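Local coordinates for major extracellular endoglucanase (Xanthomonas campestris pv. campestris, PDB 4TUF), which catalyses the endohydrolysis of beta-1,4-glucosidic linkages in cellulose, lichenin and cereal beta-glucans, this chain being its family 5 catalytic domain, at residues A[85-88]-A[89-92]; A[259-262]-A[263-267]; A[288-291]-A[292-296]; A[326-329]-A[330-333]. All coordinates share one frame; numbering follows the deposited sequence.

Contact 1: A[85-88]-A[89-92]; sequences GLTS and LQIL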
loop_
_atom_site.group_PDB
_atom_site.type_symbol
_atom_site.label_atom_id
_atom_site.label_comp_id
_atom_site.label_asym_id
_atom_site.label_seq_id
_atom_site.Cartn_x
_atom_site.Cartn_y
_atom_site.Cartn_z
ATOM N N GLY A 85 17.868 22.424 -4.087
ATOM C CA GLY A 85 17.064 23.599 -3.797
ATOM C C GLY A 85 15.578 23.314 -3.654
ATOM O O GLY A 85 14.851 24.077 -3.020
ATOM N N LEU A 86 15.122 22.213 -4.242
ATOM C CA LEU A 86 13.704 21.870 -4.212
ATOM C C LEU A 86 13.216 21.530 -2.810
ATOM O O LEU A 86 13.942 20.927 -2.021
ATOM C CB LEU A 86 13.422 20.690 -5.142
ATOM C CG LEU A 86 13.722 20.908 -6.623
ATOM C CD1 LEU A 86 13.217 19.729 -7.447
ATOM C CD2 LEU A 86 13.113 22.217 -7.105
ATOM N N THR A 87 11.984 21.923 -2.503
ATOM C CA THR A 87 11.338 21.490 -1.272
ATOM C C THR A 87 10.826 20.074 -1.485
ATOM O O THR A 87 10.695 19.628 -2.623
ATOM C CB THR A 87 10.182 22.422 -0.870
ATOM O OG1 THR A 87 9.058 22.208 -1.731
ATOM C CG2 THR A 87 10.612 23.870 -0.976
ATOM N N SER A 88 10.539 19.365 -0.403
ATOM C CA SER A 88 10.078 17.983 -0.512
ATOM C C SER A 88 8.775 17.881 -1.305
ATOM O O SER A 88 8.540 16.899 -1.999
ATOM C CB SER A 88 9.899 17.368 0.876
ATOM O OG SER A 88 8.865 18.015 1.595
ATOM N N LEU A 89 7.926 18.894 -1.199
ATOM C CA LEU A 89 6.699 18.929 -1.983
ATOM C C LEU A 89 7.024 18.953 -3.473
ATOM O O LEU A 89 6.434 18.217 -4.265
ATOM C CB LEU A 89 5.852 20.145 -1.606
ATOM C CG LEU A 89 4.542 20.308 -2.379
ATOM C CD1 LEU A 89 3.674 19.061 -2.259
ATOM C CD2 LEU A 89 3.794 21.526 -1.879
ATOM N N GLN A 90 7.981 19.794 -3.845
ATOM C CA GLN A 90 8.386 19.906 -5.239
ATOM C C GLN A 90 9.088 18.641 -5.726
ATOM O O GLN A 90 9.087 18.349 -6.919
ATOM C CB GLN A 90 9.285 21.124 -5.432
ATOM C CG GLN A 90 8.561 22.440 -5.209
ATOM C CD GLN A 90 9.510 23.612 -5.083
ATOM O OE1 GLN A 90 10.701 23.438 -4.825
ATOM N NE2 GLN A 90 8.986 24.818 -5.264
ATOM N N ILE A 91 9.677 17.883 -4.808
ATOM C CA ILE A 91 10.318 16.632 -5.192
ATOM C C ILE A 91 9.243 15.564 -5.403
ATOM O O ILE A 91 9.323 14.769 -6.339
ATOM C CB ILE A 91 11.360 16.174 -4.145
ATOM C CG1 ILE A 91 12.495 17.197 -4.062
ATOM C CG2 ILE A 91 11.938 14.812 -4.508
ATOM C CD1 ILE A 91 13.603 16.822 -3.088
ATOM N N LEU A 92 8.227 15.565 -4.546
ATOM C CA LEU A 92 7.078 14.686 -4.732
ATOM C C LEU A 92 6.420 14.993 -6.074
ATOM O O LEU A 92 6.135 14.084 -6.858
ATOM C CB LEU A 92 6.077 14.845 -3.586
ATOM C CG LEU A 92 4.825 13.960 -3.594
ATOM C CD1 LEU A 92 5.206 12.485 -3.640
ATOM C CD2 LEU A 92 3.928 14.253 -2.380
#

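Contact 2: A[259-262]-A[263-267]; sequences AIWE and RHFGQ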
loop_
_atom_site.group_PDB
_atom_site.type_symbol
_atom_site.label_atom_id
_atom_site.label_comp_id
_atom_site.label_asym_id
_atom_site.label_seq_id
_atom_site.Cartn_x
_atom_site.Cartn_y
_atom_site.Cartn_z
ATOM N N ALA A 259 -7.015 -21.175 4.441
ATOM C CA ALA A 259 -8.222 -20.944 5.229
ATOM C C ALA A 259 -8.125 -19.639 6.019
ATOM O O ALA A 259 -9.120 -18.945 6.234
ATOM C CB ALA A 259 -8.468 -22.112 6.168
ATOM N N ILE A 260 -6.915 -19.310 6.449
ATOM C CA ILE A 260 -6.684 -18.122 7.253
ATOM C C ILE A 260 -6.706 -16.862 6.391
ATOM O O ILE A 260 -7.299 -15.846 6.767
ATOM C CB ILE A 260 -5.348 -18.239 8.011
ATOM C CG1 ILE A 260 -5.484 -19.290 9.117
ATOM C CG2 ILE A 260 -4.927 -16.900 8.584
ATOM C CD1 ILE A 260 -4.176 -19.725 9.700
ATOM N N TRP A 261 -6.069 -16.938 5.227
ATOM C CA TRP A 261 -6.119 -15.852 4.258
ATOM C C TRP A 261 -7.541 -15.659 3.757
ATOM O O TRP A 261 -7.995 -14.532 3.575
ATOM C CB TRP A 261 -5.178 -16.126 3.087
ATOM C CG TRP A 261 -3.733 -16.174 3.476
ATOM C CD1 TRP A 261 -3.119 -15.441 4.448
ATOM C CD2 TRP A 261 -2.723 -17.013 2.908
ATOM N NE1 TRP A 261 -1.784 -15.764 4.514
ATOM C CE2 TRP A 261 -1.518 -16.728 3.578
ATOM C CE3 TRP A 261 -2.718 -17.973 1.895
ATOM C CZ2 TRP A 261 -0.323 -17.372 3.272
ATOM C CZ3 TRP A 261 -1.530 -18.609 1.591
ATOM C CH2 TRP A 261 -0.350 -18.307 2.278
ATOM N N GLU A 262 -8.242 -16.767 3.536
ATOM C CA GLU A 262 -9.630 -16.710 3.098
ATOM C C GLU A 262 -10.478 -15.957 4.115
ATOM O O GLU A 262 -11.217 -15.043 3.758
ATOM C CB GLU A 262 -10.188 -18.118 2.877
ATOM C CG GLU A 262 -11.625 -18.161 2.380
ATOM C CD GLU A 262 -11.749 -17.839 0.900
ATOM O OE1 GLU A 262 -10.715 -17.557 0.251
ATOM O OE2 GLU A 262 -12.887 -17.875 0.382
ATOM N N ARG A 263 -10.345 -16.335 5.382
ATOM C CA ARG A 263 -11.071 -15.686 6.467
ATOM C C ARG A 263 -10.824 -14.182 6.564
ATOM O O ARG A 263 -11.766 -13.397 6.665
ATOM C CB ARG A 263 -10.710 -16.331 7.804
ATOM C CG ARG A 263 -11.399 -15.678 8.981
ATOM C CD ARG A 263 -11.573 -16.651 10.126
ATOM N NE ARG A 263 -10.313 -16.963 10.788
ATOM C CZ ARG A 263 -9.960 -18.184 11.173
ATOM N NH1 ARG A 263 -10.771 -19.210 10.949
ATOM N NH2 ARG A 263 -8.795 -18.378 11.777
ATOM N N HIS A 264 -9.553 -13.798 6.642
ATOM C CA HIS A 264 -9.150 -12.398 6.767
ATOM C C HIS A 264 -9.431 -11.474 5.581
ATOM O O HIS A 264 -9.903 -10.366 5.772
ATOM C CB HIS A 264 -7.676 -12.310 7.150
ATOM C CG HIS A 264 -7.375 -12.835 8.516
ATOM N ND1 HIS A 264 -6.104 -13.167 8.920
ATOM C CD2 HIS A 264 -8.181 -13.090 9.569
ATOM C CE1 HIS A 264 -6.138 -13.601 10.164
ATOM N NE2 HIS A 264 -7.387 -13.564 10.581
ATOM N N PHE A 265 -9.158 -11.920 4.362
ATOM C CA PHE A 265 -9.478 -11.103 3.200
ATOM C C PHE A 265 -10.069 -11.813 2.004
ATOM O O PHE A 265 -10.771 -11.237 1.236
ATOM C CB PHE A 265 -8.271 -10.276 2.759
ATOM C CG PHE A 265 -7.070 -11.080 2.433
ATOM C CD1 PHE A 265 -6.195 -11.408 3.398
ATOM C CD2 PHE A 265 -6.834 -11.499 1.166
ATOM C CE1 PHE A 265 -5.098 -12.145 3.112
ATOM C CE2 PHE A 265 -5.743 -12.244 0.864
ATOM C CZ PHE A 265 -4.873 -12.569 1.841
ATOM N N GLY A 266 -9.710 -13.063 1.840
ATOM C CA GLY A 266 -9.910 -13.794 0.613
ATOM C C GLY A 266 -11.330 -14.010 0.214
ATOM O O GLY A 266 -11.690 -13.991 -0.927
ATOM N N GLN A 267 -12.138 -14.254 1.206
ATOM C CA GLN A 267 -13.559 -14.518 0.996
ATOM C C GLN A 267 -14.292 -13.359 0.317
ATOM O O GLN A 267 -15.417 -13.523 -0.161
ATOM C CB GLN A 267 -14.232 -14.834 2.331
ATOM C CG GLN A 267 -14.037 -13.742 3.371
ATOM C CD GLN A 267 -14.937 -13.911 4.574
ATOM O OE1 GLN A 267 -16.142 -14.110 4.439
ATOM N NE2 GLN A 267 -14.355 -13.833 5.762
#

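Contact 3: A[288-291]-A[292-296]; sequences ARDK and TWQDA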
loop_
_atom_site.group_PDB
_atom_site.type_symbol
_atom_site.label_atom_id
_atom_site.label_comp_id
_atom_site.label_asym_id
_atom_site.label_seq_id
_atom_site.Cartn_x
_atom_site.Cartn_y
_atom_site.Cartn_z
ATOM N N ALA A 288 13.679 -20.050 6.950
ATOM C CA ALA A 288 13.305 -21.195 6.126
ATOM C C ALA A 288 11.863 -21.073 5.643
ATOM O O ALA A 288 11.537 -21.407 4.504
ATOM C CB ALA A 288 13.502 -22.490 6.899
ATOM N N ARG A 289 11.005 -20.598 6.542
ATOM C CA ARG A 289 9.563 -20.572 6.342
ATOM C C ARG A 289 9.078 -19.419 5.475
ATOM O O ARG A 289 8.024 -19.529 4.848
ATOM C CB ARG A 289 8.840 -20.505 7.688
ATOM C CG ARG A 289 8.771 -21.811 8.435
ATOM C CD ARG A 289 8.029 -21.624 9.741
ATOM N NE ARG A 289 8.680 -20.619 10.575
ATOM C CZ ARG A 289 8.453 -20.473 11.875
ATOM N NH1 ARG A 289 7.591 -21.274 12.491
ATOM N NH2 ARG A 289 9.092 -19.533 12.561
ATOM N N ASP A 290 9.810 -18.309 5.448
ATOM C CA ASP A 290 9.317 -17.156 4.705
ATOM C C ASP A 290 9.346 -17.440 3.211
ATOM O O ASP A 290 8.524 -16.921 2.460
ATOM C CB ASP A 290 10.113 -15.892 5.014
ATOM C CG ASP A 290 9.480 -14.646 4.390
ATOM O OD1 ASP A 290 8.559 -14.061 5.006
ATOM O OD2 ASP A 290 9.892 -14.260 3.275
ATOM N N LYS A 291 10.294 -18.263 2.787
ATOM C CA LYS A 291 10.327 -18.732 1.410
ATOM C C LYS A 291 9.022 -19.471 1.130
ATOM O O LYS A 291 8.230 -19.058 0.278
ATOM C CB LYS A 291 11.538 -19.638 1.179
ATOM C CG LYS A 291 12.231 -19.460 -0.160
ATOM C CD LYS A 291 11.438 -20.079 -1.298
ATOM C CE LYS A 291 12.299 -20.232 -2.549
ATOM N NZ LYS A 291 11.556 -20.891 -3.660
ATOM N N THR A 292 8.798 -20.545 1.881
ATOM C CA THR A 292 7.568 -21.326 1.793
ATOM C C THR A 292 6.308 -20.462 1.875
ATOM O O THR A 292 5.384 -20.623 1.082
ATOM C CB THR A 292 7.502 -22.382 2.909
ATOM O OG1 THR A 292 8.727 -23.127 2.944
ATOM C CG2 THR A 292 6.341 -23.329 2.671
ATOM N N TRP A 293 6.282 -19.542 2.832
ATOM C CA TRP A 293 5.114 -18.694 3.051
ATOM C C TRP A 293 4.772 -17.827 1.837
ATOM O O TRP A 293 3.612 -17.761 1.430
ATOM C CB TRP A 293 5.319 -17.800 4.278
ATOM C CG TRP A 293 4.190 -16.840 4.465
ATOM C CD1 TRP A 293 3.009 -17.079 5.104
ATOM C CD2 TRP A 293 4.121 -15.491 3.988
ATOM N NE1 TRP A 293 2.212 -15.962 5.058
ATOM C CE2 TRP A 293 2.873 -14.973 4.378
ATOM C CE3 TRP A 293 4.996 -14.671 3.274
ATOM C CZ2 TRP A 293 2.475 -13.674 4.072
ATOM C CZ3 TRP A 293 4.604 -13.384 2.975
ATOM C CH2 TRP A 293 3.355 -12.895 3.376
ATOM N N GLN A 294 5.774 -17.158 1.270
ATOM C CA GLN A 294 5.555 -16.301 0.104
ATOM C C GLN A 294 5.096 -17.122 -1.091
ATOM O O GLN A 294 4.206 -16.701 -1.831
ATOM C CB GLN A 294 6.823 -15.512 -0.252
ATOM C CG GLN A 294 7.199 -14.463 0.781
ATOM C CD GLN A 294 8.063 -13.351 0.223
ATOM O OE1 GLN A 294 7.884 -12.921 -0.915
ATOM N NE2 GLN A 294 9.004 -12.876 1.030
ATOM N N ASP A 295 5.705 -18.291 -1.275
ATOM C CA ASP A 295 5.319 -19.187 -2.356
ATOM C C ASP A 295 3.846 -19.570 -2.247
ATOM O O ASP A 295 3.111 -19.507 -3.230
ATOM C CB ASP A 295 6.186 -20.446 -2.351
ATOM C CG ASP A 295 7.583 -20.198 -2.885
ATOM O OD1 ASP A 295 7.768 -19.247 -3.673
ATOM O OD2 ASP A 295 8.497 -20.968 -2.525
ATOM N N ALA A 296 3.420 -19.950 -1.044
ATOM C CA ALA A 296 2.044 -20.382 -0.809
ATOM C C ALA A 296 1.035 -19.251 -1.007
ATOM O O ALA A 296 -0.064 -19.478 -1.518
ATOM C CB ALA A 296 1.909 -20.961 0.590
#

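Contact 4: A[326-329]-A[330-333]; sequences RDDW and TSVR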
loop_
_atom_site.group_PDB
_atom_site.type_symbol
_atom_site.label_atom_id
_atom_site.label_comp_id
_atom_site.label_asym_id
_atom_site.label_seq_id
_atom_site.Cartn_x
_atom_site.Cartn_y
_atom_site.Cartn_z
ATOM N N ARG A 326 19.198 -5.039 -2.911
ATOM C CA ARG A 326 20.027 -5.390 -1.769
ATOM C C ARG A 326 20.559 -4.117 -1.108
ATOM O O ARG A 326 20.197 -3.010 -1.500
ATOM C CB ARG A 326 21.175 -6.306 -2.190
ATOM C CG ARG A 326 20.732 -7.621 -2.816
ATOM C CD ARG A 326 21.902 -8.590 -2.942
ATOM N NE ARG A 326 21.522 -9.819 -3.629
ATOM C CZ ARG A 326 20.977 -10.871 -3.027
ATOM N NH1 ARG A 326 20.749 -10.836 -1.721
ATOM N NH2 ARG A 326 20.659 -11.954 -3.727
ATOM N N ASP A 327 21.424 -4.277 -0.114
ATOM C CA ASP A 327 21.880 -3.148 0.690
ATOM C C ASP A 327 22.807 -2.200 -0.076
ATOM O O ASP A 327 23.053 -1.078 0.369
ATOM C CB ASP A 327 22.579 -3.655 1.953
ATOM C CG ASP A 327 21.697 -4.571 2.781
ATOM O OD1 ASP A 327 20.498 -4.255 2.951
ATOM O OD2 ASP A 327 22.200 -5.612 3.253
ATOM N N ASP A 328 23.319 -2.646 -1.222
ATOM C CA ASP A 328 24.169 -1.797 -2.057
ATOM C C ASP A 328 23.331 -0.874 -2.942
ATOM O O ASP A 328 23.871 -0.057 -3.687
ATOM C CB ASP A 328 25.116 -2.641 -2.919
ATOM C CG ASP A 328 24.392 -3.710 -3.720
ATOM O OD1 ASP A 328 23.140 -3.698 -3.771
ATOM O OD2 ASP A 328 25.080 -4.566 -4.313
ATOM N N TRP A 329 22.013 -1.032 -2.865
ATOM C CA TRP A 329 21.061 -0.191 -3.589
ATOM C C TRP A 329 21.162 -0.314 -5.105
ATOM O O TRP A 329 20.609 0.511 -5.831
ATOM C CB TRP A 329 21.233 1.271 -3.176
ATOM C CG TRP A 329 20.566 1.560 -1.890
ATOM C CD1 TRP A 329 21.117 1.495 -0.642
ATOM C CD2 TRP A 329 19.196 1.932 -1.710
ATOM N NE1 TRP A 329 20.171 1.816 0.306
ATOM C CE2 TRP A 329 18.984 2.087 -0.326
ATOM C CE3 TRP A 329 18.131 2.152 -2.586
ATOM C CZ2 TRP A 329 17.748 2.451 0.201
ATOM C CZ3 TRP A 329 16.905 2.514 -2.061
ATOM C CH2 TRP A 329 16.723 2.663 -0.680
ATOM N N THR A 330 21.851 -1.351 -5.578
ATOM C CA THR A 330 22.011 -1.562 -7.010
ATOM C C THR A 330 21.667 -2.988 -7.430
ATOM O O THR A 330 21.163 -3.206 -8.527
ATOM C CB THR A 330 23.448 -1.242 -7.465
ATOM O OG1 THR A 330 24.384 -1.865 -6.578
ATOM C CG2 THR A 330 23.686 0.256 -7.453
ATOM N N SER A 331 21.933 -3.956 -6.558
ATOM C CA SER A 331 21.736 -5.364 -6.901
ATOM C C SER A 331 20.291 -5.809 -6.676
ATOM O O SER A 331 19.661 -5.434 -5.685
ATOM C CB SER A 331 22.686 -6.245 -6.092
ATOM O OG SER A 331 24.016 -5.761 -6.167
ATOM N N VAL A 332 19.774 -6.618 -7.596
ATOM C CA VAL A 332 18.377 -7.031 -7.551
ATOM C C VAL A 332 18.210 -8.476 -7.083
ATOM O O VAL A 332 18.877 -9.382 -7.573
ATOM C CB VAL A 332 17.700 -6.860 -8.934
ATOM C CG1 VAL A 332 16.285 -7.431 -8.921
ATOM C CG2 VAL A 332 17.679 -5.396 -9.333
ATOM N N ARG A 333 17.308 -8.672 -6.125
ATOM C CA ARG A 333 16.958 -9.995 -5.623
ATOM C C ARG A 333 16.151 -10.775 -6.658
ATOM O O ARG A 333 14.931 -10.652 -6.724
ATOM C CB ARG A 333 16.164 -9.875 -4.317
ATOM C CG ARG A 333 16.954 -9.323 -3.139
ATOM C CD ARG A 333 16.664 -10.132 -1.882
ATOM N NE ARG A 333 16.800 -11.568 -2.137
ATOM C CZ ARG A 333 16.393 -12.522 -1.304
ATOM N NH1 ARG A 333 15.820 -12.203 -0.152
ATOM N NH2 ARG A 333 16.557 -13.798 -1.626
#

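Contact 1: A[85-88]-A[89-92]
A capping box closes the N-terminal end of helix 88-102, with Thr-87 at the N-cap and Gln-90 three residues on. The two residues exchange bonds between side chain and backbone. Thr-87 OG1 accepts from Gln-90 N in a weak bond of 3.4 Å, whereas Gln-90 OE1 takes the amide hydrogen of Thr-87 N at 3.1 Å. That return bond is fairly straight at the hydrogen (164°), yet the donor stands above the plane of the Gln-90 amide carbonyl. OG1 can turn to the helix end because it sits between the backbone N and the carbonyl carbon of Thr-87 (chi1 74°). The Gln-90 chain, extended beyond CG, crosses the threonine and brings OE1 to 3.4 Å from Leu-86 CA, so the amide oxygen also lies against the residue before the cap. Next to this exchange, Leu-86 CB rests on Ile-91 CG1 at 3.8 Å, a small hydrophobic staple. The first helical turns follow at once: Ile-91 N donates to Thr-87 O at 3.0 Å and Leu-92 N to Ser-88 O at 2.9 Å. Ser-88 OG turns to the preceding loop and bonds Thr-70 O, while Leu-89 and Leu-92 lie on Tyr-143 of helix 129-143. A capping box accompanied by a hydrophobic staple is typical of the N-terminus of an alpha-helix, here one on the outside of a TIM barrel.

Contact 2: A[259-262]-A[263-267]
The C-terminal turn of helix 257-266, where alpha-helical bonding widens into a pi-type turn, is built round the carbonyl of Trp-261. Its oxygen accepts two backbone donors, Phe-265 N at 3.0 Å and Gly-266 N at 2.8 Å, which arrive from opposite faces of the carbonyl plane. The same oxygen lies over the centre of the Phe-265 ring, 3.6 Å above its plane. A chi1 of 58° folds the phenylalanine ring back over the preceding turn. There Phe-265 CZ meets Trp-261 CB at 3.8 Å, and the two aromatic side chains run side by side in one direction with their rings inclined at 34°. This helix is the crossover of the beta-alpha-beta unit between strands 231-238 and 276-280 of the TIM barrel; Trp-261 and Phe-265 reach Val-237 and Pro-235 on the first of these strands. One residue earlier, the same i to i+4 spacing brings Ile-260 CG2 to 3.9 Å from His-264 CE1, and Ile-260 O sits over one face of the imidazole, offset toward its rim. Gln-267 N bonds Glu-262 O at 2.8 Å, the second i+5 bond that makes the turn pi-type. The side-chain amide of Gln-267 then folds back: NE2 donates to Arg-263 O at 2.8 Å, with the acceptor in the amide plane. Glu-262 sends OE1 to the hydroxyl of Tyr-300 on helix 288-303.

Contact 3: A[288-291]-A[292-296]
With CG opposite the backbone N across the CA-CB bond (chi1 -172°), the carboxylate of Asp-290 is carried along the helix toward Gln-294. The glutamine has CG beside its own N instead, and its extended chain reaches back to meet the acid. Gln-294 NE2 donates to Asp-290 OD2 at 2.8 Å on the syn side, with the oxygen near the amide plane although carboxylate and amide are turned 83° apart. Asp-290 OD2 has a second donor in the backbone N of Tyr-283, and Gln-294 OE1 meets the Tyr-311 hydroxyl, so both buried side chains are fixed at their polar ends. Helix 288-303, which carries the pair, links strands 276-280 and 309-311 in a beta-alpha-beta unit of the TIM barrel. Along its backbone Trp-293 N bonds Arg-289 O at 2.7 Å and Gln-294 N bonds Asp-290 O at 3.0 Å. Asp-290 OD1 lies 4.0 Å from Trp-293 CE3, the carboxylate inclined at 32° to the indole. On another side of the helix Lys-291, bent at chi2, lays its chain across Asp-295: NZ forms a salt bridge at 3.3 Å with Asp-295 OD2, which offers its syn lone pair. Asp-295 OD1 accepts from Tyr-283 OH, a second hold on the acid. The guanidinium of Arg-289 takes a separate course, NH1 bonding Asn-249 OD1.

Contact 4: A[326-329]-A[330-333]
A type I beta turn from Arg-326 to Trp-329, overlapped by an Asx turn at Asp-328, lies in the loop between strand 309-311 and helix 334-344; it has a close-knit polar part round Asp-328 and a much looser crossing of two arginines. In the first, a chi1 of 52° turns the Asp-328 carboxylate onto the chain that follows. Asp-328 OD1 accepts Thr-330 N at 3.2 Å, the bond of the Asx turn, and Ser-331 N at 3.0 Å, both nearly straight at the hydrogen and both donors on the same face of the carboxylate. Two backbone N-H groups thus grip one oxygen of this exposed acid; Ser-331 OG lies so close to Asp-328 OD2 that its exact geometry is doubtful. A backbone bond from Arg-326 N to Ser-331 O, 2.8 Å, closes the loop. The indole of Trp-329 instead packs edge-to-face with Trp-38 and touches Met-45 of helix 42-51. On the looser side the extended Arg-326 chain passes Ser-331, with CD 4.0 Å from CB of the serine, and crosses Arg-333 at about a right angle. The guanidinium planes differ by 27°. Arg-326 NH1 forms a salt bridge with Glu-285, while Arg-333 NH1 bonds Lys-282 O and NH2 forms a salt bridge with Asp-335, which probably offsets their mutual repulsion. The nearest charged atoms, Arg-326 NH1 and Arg-333 NE, stay 4.0 Å apart.

Overall arrangement
Four local contacts sample the helices and connecting loops round one TIM barrel, each centre about 19 to 22 Å from the centre of the chain. Contacts 2 and 3 belong to successive barrel helices and touch: Trp-261 CZ2 comes within 3.4 Å of Trp-293 NE1. The active site is not far: the side chain of Trp-293 is about 9 Å from that of Glu-278, the probable nucleophile, and about 11 Å from that of Glu-157, the probable proton donor. Contact 4 approaches contact 3 to about 7 Å between nearest atoms without touching. Contact 1 sits across the barrel, its centre about 41 Å from that of contact 2.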